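Local coordinates for protein separin (Saccharomyces cerevisiae, PDB 5U1T) that acts as a caspase-like cysteine protease that cleaves a cohesin subunit at the onset of anaphase, allowing chromosomes to segregate, at residues 831-834 and 835-839; 854-857 and 858-862. One frame throughout, in Å; residues are numbered along the deposited sequence.

How the contacts relate
Going up from the N terminus, helix 829-845 comes first and carries contact 1; after a short turn the chain runs back along helix 849-863, which carries contact 2. Each contact joins neighbouring turns of one helix, so neither closes a loop beyond that turn, and they follow in series without nesting or crossing. Their centres are about 9 Å apart, and the two helices pack antiparallel. At the seam Leu836 CD1 lies 3.6 Å from Lys858 CB, while the Tyr833 ring sits against Ala859 and Ala862. Contact 1 is buried among several helices; contact 2 is only partly buried. Helix 872-881 touches both, so three consecutive helices pack together here.

Contact 1 of 2, residues 831-834 and 835-839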
loop_
_atom_site.group_PDB
_atom_site.type_symbol
_atom_site.label_atom_id
_atom_site.label_comp_id
_atom_site.label_asym_id
_atom_site.label_seq_id
_atom_site.Cartn_x
_atom_site.Cartn_y
_atom_site.Cartn_z
ATOM N N ILE A 831 8.086 -1.239 7.867
ATOM C CA ILE A 831 7.828 -2.388 7.016
ATOM C C ILE A 831 8.821 -3.499 7.328
ATOM O O ILE A 831 8.444 -4.654 7.455
ATOM C CB ILE A 831 7.901 -2.030 5.529
ATOM C CG1 ILE A 831 6.879 -0.944 5.193
ATOM C CG2 ILE A 831 7.611 -3.259 4.686
ATOM C CD1 ILE A 831 5.428 -1.385 5.330
ATOM N N VAL A 832 10.087 -3.134 7.466
ATOM C CA VAL A 832 11.119 -4.080 7.837
ATOM C C VAL A 832 10.792 -4.726 9.181
ATOM O O VAL A 832 10.869 -5.952 9.315
ATOM C CB VAL A 832 12.495 -3.398 7.876
ATOM C CG1 VAL A 832 13.550 -4.319 8.445
ATOM C CG2 VAL A 832 12.883 -2.964 6.479
ATOM N N TYR A 833 10.399 -3.925 10.167
ATOM C CA TYR A 833 10.042 -4.489 11.461
ATOM C C TYR A 833 8.880 -5.473 11.343
ATOM O O TYR A 833 9.004 -6.618 11.760
ATOM C CB TYR A 833 9.667 -3.423 12.496
ATOM C CG TYR A 833 9.198 -4.116 13.757
ATOM C CD1 TYR A 833 10.094 -4.869 14.514
ATOM C CD2 TYR A 833 7.855 -4.111 14.137
ATOM C CE1 TYR A 833 9.686 -5.558 15.626
ATOM C CE2 TYR A 833 7.437 -4.807 15.253
ATOM C CZ TYR A 833 8.359 -5.529 15.994
ATOM O OH TYR A 833 7.972 -6.232 17.116
ATOM N N ARG A 834 7.756 -5.025 10.793
ATOM C CA ARG A 834 6.567 -5.856 10.714
ATOM C C ARG A 834 6.836 -7.171 10.002
ATOM O O ARG A 834 6.313 -8.221 10.414
ATOM C CB ARG A 834 5.425 -5.130 10.006
ATOM C CG ARG A 834 4.798 -4.025 10.790
ATOM C CD ARG A 834 4.367 -4.480 12.160
ATOM N NE ARG A 834 3.842 -3.355 12.916
ATOM C CZ ARG A 834 2.559 -2.999 12.935
ATOM N NH1 ARG A 834 1.669 -3.701 12.251
ATOM N NH2 ARG A 834 2.162 -1.945 13.648
ATOM N N CYS A 835 7.648 -7.130 8.952
ATOM C CA CYS A 835 7.948 -8.348 8.219
ATOM C C CYS A 835 8.803 -9.291 9.060
ATOM O O CYS A 835 8.583 -10.498 9.068
ATOM C CB CYS A 835 8.660 -8.042 6.910
ATOM S SG CYS A 835 7.607 -7.381 5.631
ATOM N N LEU A 836 9.782 -8.737 9.766
ATOM C CA LEU A 836 10.616 -9.559 10.625
ATOM C C LEU A 836 9.813 -10.154 11.788
ATOM O O LEU A 836 10.125 -11.253 12.251
ATOM C CB LEU A 836 11.799 -8.755 11.160
ATOM C CG LEU A 836 12.907 -8.511 10.132
ATOM C CD1 LEU A 836 13.995 -7.605 10.709
ATOM C CD2 LEU A 836 13.474 -9.836 9.651
ATOM N N HIS A 837 8.794 -9.429 12.252
ATOM C CA HIS A 837 7.942 -9.898 13.331
ATOM C C HIS A 837 7.123 -11.064 12.845
ATOM O O HIS A 837 6.952 -12.041 13.563
ATOM C CB HIS A 837 7.023 -8.785 13.831
ATOM C CG HIS A 837 5.913 -9.253 14.736
ATOM N ND1 HIS A 837 6.122 -9.621 16.049
ATOM C CD2 HIS A 837 4.581 -9.364 14.525
ATOM C CE1 HIS A 837 4.968 -9.948 16.599
ATOM N NE2 HIS A 837 4.016 -9.794 15.695
ATOM N N PHE A 838 6.627 -10.945 11.614
ATOM C CA PHE A 838 5.854 -11.999 10.975
ATOM C C PHE A 838 6.699 -13.240 10.692
ATOM O O PHE A 838 6.299 -14.346 11.030
ATOM C CB PHE A 838 5.243 -11.493 9.682
ATOM C CG PHE A 838 4.403 -12.503 8.991
ATOM C CD1 PHE A 838 3.065 -12.652 9.324
ATOM C CD2 PHE A 838 4.947 -13.319 8.013
ATOM C CE1 PHE A 838 2.282 -13.588 8.691
ATOM C CE2 PHE A 838 4.173 -14.265 7.377
ATOM C CZ PHE A 838 2.840 -14.399 7.710
ATOM N N LEU A 839 7.858 -13.060 10.070
ATOM C CA LEU A 839 8.702 -14.186 9.731
ATOM C C LEU A 839 9.115 -14.928 11.004
ATOM O O LEU A 839 9.231 -16.163 11.030
ATOM C CB LEU A 839 9.929 -13.727 8.940
ATOM C CG LEU A 839 9.646 -13.457 7.460
ATOM C CD1 LEU A 839 10.851 -12.899 6.788
ATOM C CD2 LEU A 839 9.224 -14.724 6.751
#
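On helix 829-845 of separin's helical region, Tyr833 and His837 meet one turn apart, a backbone hydrogen bond beneath them. His837 N gives its hydrogen to Tyr833 O at 2.9 Å. Above that bond the two side chains pass at a slant: His837 CB lies over one face of the tyrosine ring, 4.1 Å above its plane and offset toward the rim. Tyr833 has CG anti to the backbone N (chi1 175°), which leans the ring forward along the helix to meet that methylene. The imidazole goes beyond the ring, and its ND1 is hydrogen-bonded to Asp881 of helix 872-881.

One step round the helix, Val832 and Leu836 run alongside each other, with Val832 CG1 4.0 Å from Leu836 CD1. Ile831 CG2 lies 4.2 Å from Cys835 SG, and the cysteine side packs on helices 782-805 and 809-825. Arg834 O accepts from Phe838 N (3.0 Å), while a kink in the arginine side chain at chi2 takes the guanidinium toward helix 872-881, where NE hydrogen-bonds Ser874; Phe838 stacks on Phe797. The i to i+4 backbone bonds and side-chain pairs are those of an alpha helix, here the first arm of an antiparallel helix pair, 829-845 with 849-863, within a helical region.

Contact 2 of 2, residues 854-857 and 858-862; sequences ITLG and KANKA
Lys858 folds back along its own helix toward Ile854. Lys858 CB stands 3.6 Å from Ile854 O and also rests against Leu836 of helix 829-845; the next carbon, Lys858 CG, comes a little closer to Ile854 O, at 3.4 Å. A first torsion of -73° puts it there, swinging CG to the backbone N side of the residue and opposite its carbonyl carbon. Lys858 CD then passes Ile854 O at 4.1 Å and leaves it behind. From CG on the chain is fully extended, so it runs alongside the isoleucine until Lys858 CE reaches Ile854 CG2 at 3.8 Å. The contact is aliphatic, and it leaves the ammonium group, NZ, at the end of an exposed arm. Under it Lys858 N donates to Ile854 O at 3.0 Å, N-H...O angle 163°.

This is the second helix of an antiparallel hairpin with helix 829-845. The side holding Thr855 faces that partner, where Thr855 meets His840 and Tyr843; its OG1 hydrogen-bonds Leu851 O, one turn back in the same helix.

On another side, Leu856 meets Asn860. Leu856 CD1 approaches the amide of Asn860 at both of its polar atoms, 3.8 Å from Asn860 OD1 and 3.9 Å from Asn860 ND2. The leucine's own first torsion, with CG opposite the backbone N (chi1 175°), carries that methyl toward the amide. The amide spends its hydrogen bonding elsewhere: ND2 is bonded to Asn882 OD1, next to helix 872-881, whose Phe878 also touches Asn860. Gly857, with no side chain of its own, offers its carbonyl oxygen, Gly857 O, to Lys861 N at 3.0 Å.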
loop_
_atom_site.group_PDB
_atom_site.type_symbol
_atom_site.label_atom_id
_atom_site.label_comp_id
_atom_site.label_asym_id
_atom_site.label_seq_id
_atom_site.Cartn_x
_atom_site.Cartn_y
_atom_site.Cartn_z
ATOM N N ILE A 854 17.610 -15.898 14.918
ATOM C CA ILE A 854 18.167 -14.852 14.090
ATOM C C ILE A 854 17.135 -13.773 13.799
ATOM O O ILE A 854 17.468 -12.590 13.839
ATOM C CB ILE A 854 18.717 -15.413 12.766
ATOM C CG1 ILE A 854 20.098 -16.044 12.996
ATOM C CG2 ILE A 854 18.780 -14.319 11.708
ATOM C CD1 ILE A 854 20.578 -16.922 11.845
ATOM N N THR A 855 15.886 -14.149 13.524
ATOM C CA THR A 855 14.932 -13.118 13.131
ATOM C C THR A 855 14.305 -12.438 14.339
ATOM O O THR A 855 13.760 -11.339 14.213
ATOM C CB THR A 855 13.818 -13.645 12.225
ATOM O OG1 THR A 855 13.071 -14.632 12.925
ATOM C CG2 THR A 855 14.391 -14.252 10.961
ATOM N N LEU A 856 14.389 -13.059 15.509
ATOM C CA LEU A 856 14.003 -12.360 16.735
ATOM C C LEU A 856 15.023 -11.257 17.036
ATOM O O LEU A 856 14.651 -10.156 17.443
ATOM C CB LEU A 856 13.888 -13.313 17.926
ATOM C CG LEU A 856 13.609 -12.620 19.267
ATOM C CD1 LEU A 856 12.282 -11.865 19.265
ATOM C CD2 LEU A 856 13.640 -13.611 20.396
ATOM N N GLY A 857 16.307 -11.556 16.837
ATOM C CA GLY A 857 17.358 -10.566 17.010
ATOM C C GLY A 857 17.214 -9.420 16.019
ATOM O O GLY A 857 17.299 -8.239 16.388
ATOM N N LYS A 858 16.987 -9.764 14.755
ATOM C CA LYS A 858 16.774 -8.760 13.731
ATOM C C LYS A 858 15.515 -7.948 14.060
ATOM O O LYS A 858 15.567 -6.714 14.039
ATOM C CB LYS A 858 16.677 -9.391 12.337
ATOM C CG LYS A 858 18.003 -9.895 11.789
ATOM C CD LYS A 858 17.886 -10.382 10.360
ATOM C CE LYS A 858 19.200 -11.007 9.908
ATOM N NZ LYS A 858 19.171 -11.525 8.514
ATOM N N ALA A 859 14.405 -8.614 14.400
ATOM C CA ALA A 859 13.160 -7.888 14.666
ATOM C C ALA A 859 13.336 -6.905 15.820
ATOM O O ALA A 859 12.829 -5.776 15.775
ATOM C CB ALA A 859 12.025 -8.844 14.959
ATOM N N ASN A 860 14.068 -7.334 16.844
ATOM C CA ASN A 860 14.289 -6.494 18.007
ATOM C C ASN A 860 15.159 -5.289 17.676
ATOM O O ASN A 860 14.916 -4.185 18.155
ATOM C CB ASN A 860 14.925 -7.293 19.130
ATOM C CG ASN A 860 13.939 -8.179 19.839
ATOM O OD1 ASN A 860 12.735 -8.093 19.616
ATOM N ND2 ASN A 860 14.446 -9.029 20.716
ATOM N N LYS A 861 16.174 -5.509 16.850
ATOM C CA LYS A 861 16.996 -4.420 16.345
ATOM C C LYS A 861 16.154 -3.437 15.554
ATOM O O LYS A 861 16.179 -2.238 15.814
ATOM C CB LYS A 861 18.106 -4.968 15.468
ATOM C CG LYS A 861 19.328 -4.091 15.414
ATOM C CD LYS A 861 20.568 -4.969 15.325
ATOM C CE LYS A 861 20.531 -6.078 16.408
ATOM N NZ LYS A 861 21.361 -7.289 16.041
ATOM N N ALA A 862 15.404 -3.964 14.587
ATOM C CA ALA A 862 14.545 -3.169 13.722
ATOM C C ALA A 862 13.606 -2.254 14.504
ATOM O O ALA A 862 13.341 -1.137 14.077
ATOM C CB ALA A 862 13.747 -4.083 12.806
#